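Local coordinates for protein glycosyl hydrolase family 26 (Bacteroides ovatus, PDB 4ZXO) that hydrolyses mannans such as galactomannan as a family 26 beta-mannanase, probably cutting beta-1,4 bonds within the chain, at residues K20-K25 against P294-L299; K25-G30 against P331-V336; N106-G111 against G129-K134; V121-M126 against S181-T186. All blocks are in the same frame, centred on the assembly; numbering follows the deposited sequence.

Interaction 1 of 4, residues K20-K25 against P294-L299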
loop_
_atom_site.group_PDB
_atom_site.type_symbol
_atom_site.label_atom_id
_atom_site.label_comp_id
_atom_site.label_asym_id
_atom_site.label_seq_id
_atom_site.Cartn_x
_atom_site.Cartn_y
_atom_site.Cartn_z
ATOM N N LYS A 20 -14.195 -0.582 6.295
ATOM C CA LYS A 20 -15.262 0.418 6.288
ATOM C C LYS A 20 -15.756 0.811 7.679
ATOM O O LYS A 20 -16.503 1.763 7.797
ATOM C CB LYS A 20 -16.443 -0.056 5.433
ATOM C CG LYS A 20 -16.133 0.054 3.957
ATOM C CD LYS A 20 -17.216 -0.677 3.167
ATOM C CE LYS A 20 -16.909 -0.589 1.642
ATOM N NZ LYS A 20 -17.269 0.659 0.754
ATOM N N GLN A 21 -15.351 0.120 8.731
ATOM C CA GLN A 21 -15.769 0.590 10.055
ATOM C C GLN A 21 -14.591 1.179 10.828
ATOM O O GLN A 21 -14.594 1.257 12.040
ATOM C CB GLN A 21 -16.458 -0.502 10.869
ATOM C CG GLN A 21 -15.647 -1.691 11.144
ATOM C CD GLN A 21 -16.406 -2.672 12.030
ATOM O OE1 GLN A 21 -17.441 -2.311 12.622
ATOM N NE2 GLN A 21 -15.915 -3.920 12.124
ATOM N N ALA A 22 -13.616 1.684 10.082
ATOM C CA ALA A 22 -12.480 2.383 10.679
ATOM C C ALA A 22 -12.833 3.450 11.701
ATOM O O ALA A 22 -12.119 3.621 12.678
ATOM C CB ALA A 22 -11.642 3.022 9.574
ATOM N N GLU A 23 -13.886 4.221 11.446
ATOM C CA GLU A 23 -14.223 5.300 12.356
ATOM C C GLU A 23 -14.455 4.719 13.766
ATOM O O GLU A 23 -14.088 5.338 14.796
ATOM C CB GLU A 23 -15.440 6.063 11.842
ATOM C CG GLU A 23 -15.752 7.272 12.682
ATOM C CD GLU A 23 -16.501 8.301 11.880
ATOM O OE1 GLU A 23 -17.477 7.909 11.205
ATOM O OE2 GLU A 23 -16.089 9.484 11.907
ATOM N N ARG A 24 -15.005 3.503 13.822
ATOM C CA ARG A 24 -15.347 2.872 15.104
ATOM C C ARG A 24 -14.151 2.141 15.708
ATOM O O ARG A 24 -14.030 2.004 16.907
ATOM C CB ARG A 24 -16.495 1.878 14.893
ATOM C CG ARG A 24 -17.892 2.534 14.675
ATOM C CD ARG A 24 -19.050 1.482 14.605
ATOM N NE ARG A 24 -19.032 0.578 15.775
ATOM C CZ ARG A 24 -19.828 0.641 16.858
ATOM N NH1 ARG A 24 -20.853 1.516 16.932
ATOM N NH2 ARG A 24 -19.599 -0.217 17.875
ATOM N N LYS A 25 -13.294 1.601 14.865
ATOM C CA LYS A 25 -12.280 0.643 15.360
ATOM C C LYS A 25 -10.910 1.265 15.555
ATOM O O LYS A 25 -10.136 0.792 16.377
ATOM C CB LYS A 25 -12.137 -0.546 14.385
ATOM C CG LYS A 25 -13.426 -1.365 14.128
ATOM C CD LYS A 25 -13.908 -2.085 15.368
ATOM C CE LYS A 25 -13.055 -3.295 15.658
ATOM N NZ LYS A 25 -13.661 -4.090 16.818
ATOM N N PRO A 294 -10.953 9.457 9.519
ATOM C CA PRO A 294 -11.369 8.044 9.665
ATOM C C PRO A 294 -10.530 7.086 8.845
ATOM O O PRO A 294 -11.042 6.336 8.026
ATOM C CB PRO A 294 -12.827 8.048 9.191
ATOM C CG PRO A 294 -12.858 9.239 8.151
ATOM C CD PRO A 294 -11.869 10.258 8.670
ATOM N N LEU A 295 -9.232 7.118 9.058
ATOM C CA LEU A 295 -8.357 6.281 8.259
ATOM C C LEU A 295 -8.503 4.820 8.633
ATOM O O LEU A 295 -8.535 4.463 9.836
ATOM C CB LEU A 295 -6.889 6.641 8.480
ATOM C CG LEU A 295 -6.531 8.079 8.140
ATOM C CD1 LEU A 295 -5.005 8.216 8.288
ATOM C CD2 LEU A 295 -6.903 8.421 6.736
ATOM N N SER A 296 -8.491 3.937 7.626
ATOM C CA SER A 296 -8.478 2.504 7.924
ATOM C C SER A 296 -7.095 2.019 8.296
ATOM O O SER A 296 -6.965 1.069 9.078
ATOM C CB SER A 296 -8.968 1.681 6.749
ATOM O OG SER A 296 -10.286 2.044 6.426
ATOM N N TYR A 297 -6.063 2.635 7.690
ATOM C CA TYR A 297 -4.701 2.292 8.045
ATOM C C TYR A 297 -3.762 3.422 7.634
ATOM O O TYR A 297 -4.141 4.325 6.857
ATOM C CB TYR A 297 -4.239 0.953 7.431
ATOM C CG TYR A 297 -4.260 0.800 5.915
ATOM C CD1 TYR A 297 -3.111 0.990 5.123
ATOM C CD2 TYR A 297 -5.451 0.443 5.276
ATOM C CE1 TYR A 297 -3.172 0.773 3.712
ATOM C CE2 TYR A 297 -5.524 0.232 3.941
ATOM C CZ TYR A 297 -4.403 0.397 3.152
ATOM O OH TYR A 297 -4.590 0.198 1.792
ATOM N N VAL A 298 -2.567 3.402 8.226
ATOM C CA VAL A 298 -1.483 4.334 7.912
ATOM C C VAL A 298 -0.239 3.493 7.796
ATOM O O VAL A 298 0.050 2.701 8.720
ATOM C CB VAL A 298 -1.275 5.438 9.005
ATOM C CG1 VAL A 298 -1.063 4.883 10.366
ATOM C CG2 VAL A 298 -0.069 6.342 8.652
ATOM N N LEU A 299 0.520 3.658 6.716
ATOM C CA LEU A 299 1.651 2.781 6.491
ATOM C C LEU A 299 2.890 3.607 6.285
ATOM O O LEU A 299 2.890 4.528 5.477
ATOM C CB LEU A 299 1.393 1.902 5.249
ATOM C CG LEU A 299 2.531 0.889 5.035
ATOM C CD1 LEU A 299 2.020 -0.534 4.827
ATOM C CD2 LEU A 299 3.386 1.348 3.891
HETATM O O HOH W 1 -10.080 5.469 11.960
#

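Interaction 2 of 4, residues K25-G30 against P331-V336. With K (potassium ion), chain B.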
loop_
_atom_site.group_PDB
_atom_site.type_symbol
_atom_site.label_atom_id
_atom_site.label_comp_id
_atom_site.label_asym_id
_atom_site.label_seq_id
_atom_site.Cartn_x
_atom_site.Cartn_y
_atom_site.Cartn_z
ATOM N N LYS A 25 -13.294 1.601 14.865
ATOM C CA LYS A 25 -12.280 0.643 15.360
ATOM C C LYS A 25 -10.910 1.265 15.555
ATOM O O LYS A 25 -10.136 0.792 16.377
ATOM C CB LYS A 25 -12.137 -0.546 14.385
ATOM C CG LYS A 25 -13.426 -1.365 14.128
ATOM C CD LYS A 25 -13.908 -2.085 15.368
ATOM C CE LYS A 25 -13.055 -3.295 15.658
ATOM N NZ LYS A 25 -13.661 -4.090 16.818
ATOM N N GLY A 26 -10.570 2.260 14.735
ATOM C CA GLY A 26 -9.233 2.857 14.829
ATOM C C GLY A 26 -8.480 2.662 13.525
ATOM O O GLY A 26 -9.057 2.213 12.529
ATOM N N ILE A 27 -7.196 2.976 13.578
ATOM C CA ILE A 27 -6.320 3.045 12.404
ATOM C C ILE A 27 -5.265 1.952 12.497
ATOM O O ILE A 27 -4.435 1.989 13.401
ATOM C CB ILE A 27 -5.602 4.399 12.312
ATOM C CG1 ILE A 27 -6.559 5.592 12.389
ATOM C CG2 ILE A 27 -4.821 4.476 10.992
ATOM C CD1 ILE A 27 -5.871 6.948 12.483
ATOM N N LEU A 28 -5.270 0.981 11.586
ATOM C CA LEU A 28 -4.185 -0.018 11.593
ATOM C C LEU A 28 -2.874 0.603 11.276
ATOM O O LEU A 28 -2.791 1.386 10.350
ATOM C CB LEU A 28 -4.478 -1.123 10.564
ATOM C CG LEU A 28 -5.725 -1.986 10.860
ATOM C CD1 LEU A 28 -6.257 -2.629 9.531
ATOM C CD2 LEU A 28 -5.402 -3.035 11.907
ATOM N N PHE A 29 -1.830 0.242 12.021
ATOM C CA PHE A 29 -0.507 0.732 11.700
ATOM C C PHE A 29 0.237 -0.224 10.793
ATOM O O PHE A 29 0.238 -1.442 11.053
ATOM C CB PHE A 29 0.317 0.941 12.959
ATOM C CG PHE A 29 1.663 1.570 12.665
ATOM C CD1 PHE A 29 1.755 2.936 12.349
ATOM C CD2 PHE A 29 2.806 0.805 12.600
ATOM C CE1 PHE A 29 3.008 3.524 12.019
ATOM C CE2 PHE A 29 4.042 1.392 12.272
ATOM C CZ PHE A 29 4.148 2.743 11.993
ATOM N N GLY A 30 0.929 0.332 9.779
ATOM C CA GLY A 30 1.586 -0.449 8.763
ATOM C C GLY A 30 3.066 -0.132 8.561
ATOM O O GLY A 30 3.509 1.000 8.789
ATOM N N PRO A 331 -5.065 4.551 21.784
ATOM C CA PRO A 331 -6.121 3.580 21.507
ATOM C C PRO A 331 -6.562 3.698 20.033
ATOM O O PRO A 331 -7.250 2.837 19.472
ATOM C CB PRO A 331 -7.246 3.965 22.509
ATOM C CG PRO A 331 -6.942 5.368 22.959
ATOM C CD PRO A 331 -5.461 5.633 22.720
ATOM N N LYS A 332 -6.156 4.779 19.394
ATOM C CA LYS A 332 -6.507 5.011 17.989
ATOM C C LYS A 332 -5.675 4.199 17.039
ATOM O O LYS A 332 -6.013 4.134 15.868
ATOM C CB LYS A 332 -6.371 6.502 17.670
ATOM C CG LYS A 332 -7.263 7.304 18.601
ATOM C CD LYS A 332 -7.175 8.798 18.401
ATOM C CE LYS A 332 -8.198 9.493 19.309
ATOM N NZ LYS A 332 -8.078 10.956 19.190
ATOM N N ILE A 333 -4.575 3.601 17.502
ATOM C CA ILE A 333 -3.656 2.978 16.549
ATOM C C ILE A 333 -3.548 1.502 16.813
ATOM O O ILE A 333 -3.248 1.121 17.967
ATOM C CB ILE A 333 -2.224 3.601 16.648
ATOM C CG1 ILE A 333 -2.237 5.133 16.555
ATOM C CG2 ILE A 333 -1.211 3.041 15.583
ATOM C CD1 ILE A 333 -2.793 5.700 15.278
ATOM N N LEU A 334 -3.738 0.683 15.771
ATOM C CA LEU A 334 -3.973 -0.735 15.966
ATOM C C LEU A 334 -2.819 -1.590 15.431
ATOM O O LEU A 334 -2.347 -1.428 14.296
ATOM C CB LEU A 334 -5.257 -1.171 15.296
ATOM C CG LEU A 334 -6.515 -0.388 15.641
ATOM C CD1 LEU A 334 -7.642 -0.848 14.724
ATOM C CD2 LEU A 334 -6.900 -0.524 17.087
ATOM N N PHE A 335 -2.410 -2.538 16.248
ATOM C CA PHE A 335 -1.352 -3.476 15.943
ATOM C C PHE A 335 -1.957 -4.851 16.119
ATOM O O PHE A 335 -2.982 -5.015 16.817
ATOM C CB PHE A 335 -0.118 -3.308 16.902
ATOM C CG PHE A 335 0.605 -2.019 16.725
ATOM C CD1 PHE A 335 1.853 -1.981 16.086
ATOM C CD2 PHE A 335 0.050 -0.819 17.211
ATOM C CE1 PHE A 335 2.537 -0.763 15.899
ATOM C CE2 PHE A 335 0.720 0.390 17.025
ATOM C CZ PHE A 335 1.964 0.428 16.346
ATOM N N VAL A 336 -1.292 -5.859 15.585
ATOM C CA VAL A 336 -1.711 -7.230 15.841
ATOM C C VAL A 336 -1.826 -7.512 17.330
ATOM O O VAL A 336 -0.919 -7.148 18.090
ATOM C CB VAL A 336 -0.716 -8.199 15.195
ATOM C CG1 VAL A 336 -0.986 -9.610 15.661
ATOM C CG2 VAL A 336 -0.815 -8.089 13.641
HETATM K K K B . -2.698 0.844 20.290
HETATM O O HOH W 2 -3.468 0.903 22.795
HETATM O O HOH W 3 -3.517 -1.553 22.117
HETATM O O HOH W 4 -1.725 -1.407 20.163
HETATM O O HOH W 5 -5.068 -0.443 20.761
#

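Interaction 3 of 4, residues N106-G111 against G129-K134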
loop_
_atom_site.group_PDB
_atom_site.type_symbol
_atom_site.label_atom_id
_atom_site.label_comp_id
_atom_site.label_asym_id
_atom_site.label_seq_id
_atom_site.Cartn_x
_atom_site.Cartn_y
_atom_site.Cartn_z
ATOM N N ASN A 106 9.582 -0.951 -16.958
ATOM C CA ASN A 106 9.112 -0.193 -18.113
ATOM C C ASN A 106 9.033 -1.155 -19.299
ATOM O O ASN A 106 10.091 -1.629 -19.765
ATOM C CB ASN A 106 10.096 0.942 -18.372
ATOM C CG ASN A 106 9.666 1.874 -19.478
ATOM O OD1 ASN A 106 9.198 1.443 -20.509
ATOM N ND2 ASN A 106 9.819 3.163 -19.256
ATOM N N PRO A 107 7.814 -1.437 -19.800
ATOM C CA PRO A 107 7.693 -2.476 -20.848
ATOM C C PRO A 107 8.176 -2.028 -22.232
ATOM O O PRO A 107 8.362 -2.883 -23.109
ATOM C CB PRO A 107 6.187 -2.784 -20.879
ATOM C CG PRO A 107 5.515 -1.495 -20.375
ATOM C CD PRO A 107 6.512 -0.939 -19.312
ATOM N N LYS A 108 8.436 -0.737 -22.412
ATOM C CA LYS A 108 8.897 -0.275 -23.711
ATOM C C LYS A 108 10.424 -0.111 -23.724
ATOM O O LYS A 108 11.105 -0.540 -24.675
ATOM C CB LYS A 108 8.213 1.053 -24.077
ATOM C CG LYS A 108 8.589 1.585 -25.467
ATOM C CD LYS A 108 7.645 2.783 -25.725
ATOM C CE LYS A 108 7.552 3.203 -27.155
ATOM N NZ LYS A 108 8.796 3.781 -27.640
ATOM N N THR A 109 10.964 0.506 -22.668
ATOM C CA THR A 109 12.407 0.784 -22.642
ATOM C C THR A 109 13.242 -0.313 -22.041
ATOM O O THR A 109 14.444 -0.341 -22.260
ATOM C CB THR A 109 12.730 2.054 -21.855
ATOM O OG1 THR A 109 12.517 1.813 -20.469
ATOM C CG2 THR A 109 11.842 3.212 -22.307
ATOM N N GLY A 110 12.611 -1.190 -21.266
ATOM C CA GLY A 110 13.307 -2.231 -20.500
ATOM C C GLY A 110 13.906 -1.670 -19.212
ATOM O O GLY A 110 14.563 -2.408 -18.462
ATOM N N GLY A 111 13.697 -0.381 -18.941
ATOM C CA GLY A 111 14.149 0.228 -17.680
ATOM C C GLY A 111 13.261 -0.054 -16.495
ATOM O O GLY A 111 12.330 -0.884 -16.579
ATOM N N GLY A 129 -1.240 -1.710 -29.308
ATOM C CA GLY A 129 0.123 -1.238 -29.142
ATOM C C GLY A 129 1.077 -2.401 -29.146
ATOM O O GLY A 129 0.679 -3.538 -28.861
ATOM N N GLU A 130 2.345 -2.126 -29.416
ATOM C CA GLU A 130 3.333 -3.196 -29.605
ATOM C C GLU A 130 3.595 -3.962 -28.328
ATOM O O GLU A 130 4.083 -5.101 -28.364
ATOM C CB GLU A 130 4.639 -2.616 -30.134
ATOM C CG GLU A 130 5.138 -1.593 -29.209
ATOM C CD GLU A 130 6.316 -0.820 -29.713
ATOM O OE1 GLU A 130 7.205 -1.449 -30.355
ATOM O OE2 GLU A 130 6.344 0.414 -29.422
ATOM N N ASN A 131 3.283 -3.348 -27.185
ATOM C CA ASN A 131 3.552 -4.018 -25.910
ATOM C C ASN A 131 2.309 -4.400 -25.132
ATOM O O ASN A 131 2.376 -4.736 -23.951
ATOM C CB ASN A 131 4.444 -3.140 -25.025
ATOM C CG ASN A 131 5.793 -2.882 -25.662
ATOM O OD1 ASN A 131 6.460 -3.815 -26.101
ATOM N ND2 ASN A 131 6.170 -1.627 -25.774
ATOM N N HIS A 132 1.181 -4.430 -25.822
ATOM C CA HIS A 132 -0.093 -4.765 -25.168
ATOM C C HIS A 132 -0.123 -6.228 -24.677
ATOM O O HIS A 132 -0.473 -6.489 -23.536
ATOM C CB HIS A 132 -1.241 -4.517 -26.127
ATOM C CG HIS A 132 -2.583 -4.875 -25.592
ATOM N ND1 HIS A 132 -3.219 -4.137 -24.620
ATOM C CD2 HIS A 132 -3.440 -5.863 -25.938
ATOM C CE1 HIS A 132 -4.401 -4.671 -24.366
ATOM N NE2 HIS A 132 -4.549 -5.733 -25.135
ATOM N N VAL A 133 0.211 -7.185 -25.540
ATOM C CA VAL A 133 0.132 -8.586 -25.111
ATOM C C VAL A 133 1.076 -8.841 -23.935
ATOM O O VAL A 133 0.710 -9.553 -22.968
ATOM C CB VAL A 133 0.418 -9.547 -26.322
ATOM C CG1 VAL A 133 0.489 -11.027 -25.874
ATOM C CG2 VAL A 133 -0.724 -9.375 -27.327
ATOM N N LYS A 134 2.274 -8.275 -24.011
ATOM C CA LYS A 134 3.261 -8.419 -22.935
ATOM C C LYS A 134 2.716 -7.806 -21.645
ATOM O O LYS A 134 2.877 -8.386 -20.596
ATOM C CB LYS A 134 4.551 -7.753 -23.300
ATOM C CG LYS A 134 5.625 -8.019 -22.297
ATOM C CD LYS A 134 7.009 -7.570 -22.730
ATOM C CE LYS A 134 7.087 -6.068 -22.893
ATOM N NZ LYS A 134 8.472 -5.674 -23.243
#

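Interaction 4 of 4, residues V121-M126 against S181-T186. With PO4 (phosphate ion), chain C.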
loop_
_atom_site.group_PDB
_atom_site.type_symbol
_atom_site.label_atom_id
_atom_site.label_comp_id
_atom_site.label_asym_id
_atom_site.label_seq_id
_atom_site.Cartn_x
_atom_site.Cartn_y
_atom_site.Cartn_z
ATOM N N VAL A 121 5.078 5.243 -23.233
ATOM C CA VAL A 121 5.087 3.871 -22.780
ATOM C C VAL A 121 3.693 3.371 -22.558
ATOM O O VAL A 121 3.371 2.272 -23.044
ATOM C CB VAL A 121 5.929 3.686 -21.519
ATOM C CG1 VAL A 121 5.937 2.217 -21.006
ATOM C CG2 VAL A 121 7.343 4.137 -21.801
ATOM N N VAL A 122 2.849 4.144 -21.876
ATOM C CA VAL A 122 1.476 3.707 -21.646
ATOM C C VAL A 122 0.760 3.532 -22.993
ATOM O O VAL A 122 0.053 2.549 -23.181
ATOM C CB VAL A 122 0.714 4.700 -20.725
ATOM C CG1 VAL A 122 -0.727 4.301 -20.552
ATOM C CG2 VAL A 122 1.406 4.748 -19.351
ATOM N N ALA A 123 0.942 4.458 -23.937
ATOM C CA ALA A 123 0.330 4.282 -25.245
ATOM C C ALA A 123 0.689 2.925 -25.851
ATOM O O ALA A 123 -0.136 2.278 -26.476
ATOM C CB ALA A 123 0.731 5.393 -26.206
ATOM N N SER A 124 1.926 2.504 -25.671
ATOM C CA SER A 124 2.381 1.252 -26.282
ATOM C C SER A 124 1.752 -0.010 -25.650
ATOM O O SER A 124 1.828 -1.114 -26.235
ATOM C CB SER A 124 3.905 1.138 -26.211
ATOM O OG SER A 124 4.355 0.577 -24.987
ATOM N N VAL A 125 1.137 0.116 -24.474
ATOM C CA VAL A 125 0.481 -1.068 -23.914
ATOM C C VAL A 125 -1.035 -1.044 -24.051
ATOM O O VAL A 125 -1.715 -1.948 -23.563
ATOM C CB VAL A 125 0.828 -1.315 -22.401
ATOM C CG1 VAL A 125 2.323 -1.486 -22.223
ATOM C CG2 VAL A 125 0.192 -0.222 -21.474
ATOM N N MET A 126 -1.562 -0.006 -24.678
ATOM C CA MET A 126 -2.991 0.014 -25.037
ATOM C C MET A 126 -3.284 -1.039 -26.089
ATOM O O MET A 126 -2.369 -1.470 -26.789
ATOM C CB MET A 126 -3.396 1.391 -25.548
ATOM C CG MET A 126 -3.089 2.545 -24.584
ATOM S SD MET A 126 -4.161 2.630 -23.113
ATOM C CE MET A 126 -3.188 1.635 -21.906
ATOM N N SER A 181 -5.382 10.978 -19.246
ATOM C CA SER A 181 -6.289 10.471 -18.228
ATOM C C SER A 181 -6.971 9.175 -18.678
ATOM O O SER A 181 -7.111 8.247 -17.893
ATOM C CB SER A 181 -7.329 11.532 -17.890
ATOM O OG SER A 181 -8.233 11.044 -16.933
ATOM N N GLU A 182 -7.397 9.104 -19.934
ATOM C CA GLU A 182 -8.067 7.925 -20.437
ATOM C C GLU A 182 -7.119 6.755 -20.584
ATOM O O GLU A 182 -7.512 5.613 -20.295
ATOM C CB GLU A 182 -8.750 8.221 -21.784
ATOM C CG GLU A 182 -10.058 8.985 -21.546
ATOM C CD GLU A 182 -11.006 8.359 -20.448
ATOM O OE1 GLU A 182 -11.319 7.136 -20.494
ATOM O OE2 GLU A 182 -11.434 9.118 -19.520
ATOM N N GLN A 183 -5.896 7.021 -21.045
ATOM C CA GLN A 183 -4.902 5.966 -21.107
ATOM C C GLN A 183 -4.621 5.379 -19.713
ATOM O O GLN A 183 -4.539 4.149 -19.520
ATOM C CB GLN A 183 -3.602 6.494 -21.709
ATOM C CG GLN A 183 -3.720 6.671 -23.235
ATOM C CD GLN A 183 -2.530 7.410 -23.830
ATOM O OE1 GLN A 183 -1.864 8.226 -23.166
ATOM N NE2 GLN A 183 -2.241 7.108 -25.076
ATOM N N TYR A 184 -4.439 6.272 -18.727
ATOM C CA TYR A 184 -4.183 5.821 -17.361
ATOM C C TYR A 184 -5.363 4.962 -16.832
ATOM O O TYR A 184 -5.163 3.904 -16.192
ATOM C CB TYR A 184 -3.939 7.031 -16.450
ATOM C CG TYR A 184 -3.693 6.615 -15.025
ATOM C CD1 TYR A 184 -2.430 6.168 -14.578
ATOM C CD2 TYR A 184 -4.758 6.632 -14.104
ATOM C CE1 TYR A 184 -2.233 5.744 -13.232
ATOM C CE2 TYR A 184 -4.556 6.210 -12.797
ATOM C CZ TYR A 184 -3.287 5.799 -12.378
ATOM O OH TYR A 184 -3.173 5.375 -11.082
ATOM N N LYS A 185 -6.597 5.437 -17.061
ATOM C CA LYS A 185 -7.754 4.650 -16.604
ATOM C C LYS A 185 -7.765 3.313 -17.293
ATOM O O LYS A 185 -8.189 2.344 -16.692
ATOM C CB LYS A 185 -9.088 5.372 -16.864
ATOM C CG LYS A 185 -9.250 6.634 -16.012
ATOM C CD LYS A 185 -10.502 7.392 -16.381
ATOM C CE LYS A 185 -10.495 8.709 -15.698
ATOM N NZ LYS A 185 -11.708 9.528 -16.174
ATOM N N THR A 186 -7.313 3.247 -18.558
ATOM C CA THR A 186 -7.264 1.961 -19.263
ATOM C C THR A 186 -6.264 1.003 -18.617
ATOM O O THR A 186 -6.533 -0.206 -18.582
ATOM C CB THR A 186 -6.916 2.166 -20.735
ATOM O OG1 THR A 186 -7.904 3.028 -21.296
ATOM C CG2 THR A 186 -6.915 0.837 -21.505
HETATM P P PO4 C . 0.935 9.378 -26.683
HETATM O O1 PO4 C . 0.712 10.727 -26.075
HETATM O O2 PO4 C . -0.359 8.638 -26.718
HETATM O O3 PO4 C . 1.409 9.579 -28.162
HETATM O O4 PO4 C . 2.010 8.740 -25.850
#

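Interaction 1 of 4, residues K20-K25 against P294-L299
A single water joins A22 to L295, donating one hydrogen bond to A22 O and another to L295 O, each at 2.8 Å. These two carbonyl groups cannot bond to each other, since both are acceptors, so the water supplies the donors that this pair of carbonyls lacks. Beside the bridge a methyl meets polar oxygens, and the one apolar pair lies further out, at E23 and P294. The methyl of A22 is aimed at the 294-299 segment, and its CB comes to 3.4 Å from L295 O. It also lies 3.7 Å from P294 O, so the methyl rests against two successive carbonyls, where alanine fits because a longer side chain would meet the backbone. E23 CB lies 4.2 Å from P294 CB. The CG of E23 is anti to its backbone N (chi1 -175°), which carries the carboxylate outward and keeps only the aliphatic root against the proline. S296 has two conformers; in the one described, OG lies 3.6 Å from A22 CB and bonds to L19 O, a tie that may hold only in part. The short helix starts after Q21, whose O accepts from both R24 N and K25 N. It leads into strand 27-32, which pairs with 295-300; in this TIM barrel the contact therefore lies where the last strand meets the first, with strand 266-271 on the far side of 295-300.

Interaction 2 of 4, residues K25-G30 against P331-V336
Three backbone hydrogen bonds join K25-G30 to P331-V336 as a short parallel beta ladder, which adds strand 333-334 to the first barrel strand, 27-32. I27 N donates to K332 O at 2.8 Å, and I27 O accepts from L334 N at the same length. F29 N then reaches L334 O at 2.9 Å in a nearly straight bond (175°). G26 precedes the ladder with a positive phi, and a beta carbon there would press on K332 O and L334 CG. L334 packs against the K25-G26 backbone: its CG stands anti to the carbonyl carbon (chi1 -53°), bringing CD1 to 3.4 Å from K25 O, while its CB meets L28 CD2. An alanine in place of L334 would remove both methyls and is likely to leave a gap against K25 O and G26. On the opposite face of the sheet, F29 CB packs on I333 CG2 at 3.7 Å. It also sits over one face of the F335 ring, 4.1 Å from the centroid, while the two rings run near parallel (26°) but slid apart. I333, between K332 and L334, points its carbonyl away from strand 27-32, and I333 O binds the potassium ion at 2.4 Å alongside S328 O and S330 O.

Interaction 3 of 4, residues N106-G111 against G129-K134
An Asx turn at N106 shapes the loop after strand 97-101, and the neighbouring P107 and K108 meet the turn that leads into helix 132-147. The strongest link is K134 NZ to P107 O, at 2.8 Å, with the ammonium nitrogen in the carbonyl plane and on a lone pair. The lysine gets there by a bend at chi3 (64°), after an otherwise extended chain; its CE meanwhile lies 4.0 Å from P107 CB. A proline suits this spot through its compact ring, which packs on V121, V125 and W173. N131, at the N-cap position, turns the flat face of its amide to the same carbonyl, P107 O standing over it, 3.6 Å from N131 CG, and the K108 side chain crosses the asparagine at about a right angle, K108 CB 3.8 Å from N131 ND2. The amide is not used for capping; its ND2 bonds to S124 OG instead. K108 runs on past E130, its CE 3.8 Å from OE2, but its ammonium forms a salt bridge with D118, and E130 is too distant for one. N106 OD1 accepts from T109 N and, in the carbonyl plane, from K108 N at 3.0 Å. Because K108 N belongs to the same peptide as P107 O, the charge of K134 would probably polarise that peptide and make K108 N a better donor to the asparagine.

Interaction 4 of 4, residues V121-M126 against S181-T186
Q183 reaches from its helix across to V122, and its CB meets V122 CG1 at 3.8 Å. CB also borders the sulfur of M126, and CG does so too, 4.1 Å from M126 SD. With CG anti to the carbonyl carbon (chi1 -75°) and the chain extended beyond, the amide is carried past the methyl of A123, whose CB lies 3.6 Å from Q183 NE2. That nitrogen then donates to O2 of a phosphate ion, probably from the crystallisation liquor, at 2.9 Å and 163°. The other branch of the amide turns back, OE1 accepting from S180 N, so in the crystal both ends of the amide are engaged. A glutamine suits this edge, having apolar methylenes for V122 and M126 and an amide for the polar surroundings of the phosphate. This is helix-to-helix packing on the surface of the TIM barrel: the weakly bonded helix 121-125 lies against the start of helix 181-197, with L187 covering V122 and V125. M126 packs between Q183 and T186. Its chain bends at chi2 (-72°), bringing SD to 3.7 Å from T186 CG2, and CE lies equally close to Q183 O. T186 serves both neighbours: its methyl takes the sulfur, while OG1 donates to E182 O at 2.8 Å, reaching that oxygen from the face opposite T186 N. A glycine in place of T186 would take away CB, CG2 and OG1, and would probably open a gap beside M126 SD and CE, letting the thioether shift, and leave E182 O without one of its two donors.

Overall arrangement
Interactions 1 and 2 are buried and share K25 and the strand that follows it: strand 27-32 stands between 295-300 and 333-334, and V298 bonds to it through L28 O and G30 N. Interactions 3 and 4 lie at the surface, some 32 to 40 Å away between centres, and both fall within the stretch of chain enclosed by the first two. They too are coupled, since N131 N bonds to S124 O and H132 ND1 to V125 O. Chemistry follows place: a water bridge or a backbone ladder with apolar packing at the edge of the first and last barrel strands, against a lysine-to-carbonyl bond and glutamine, methionine and threonine side chains outside.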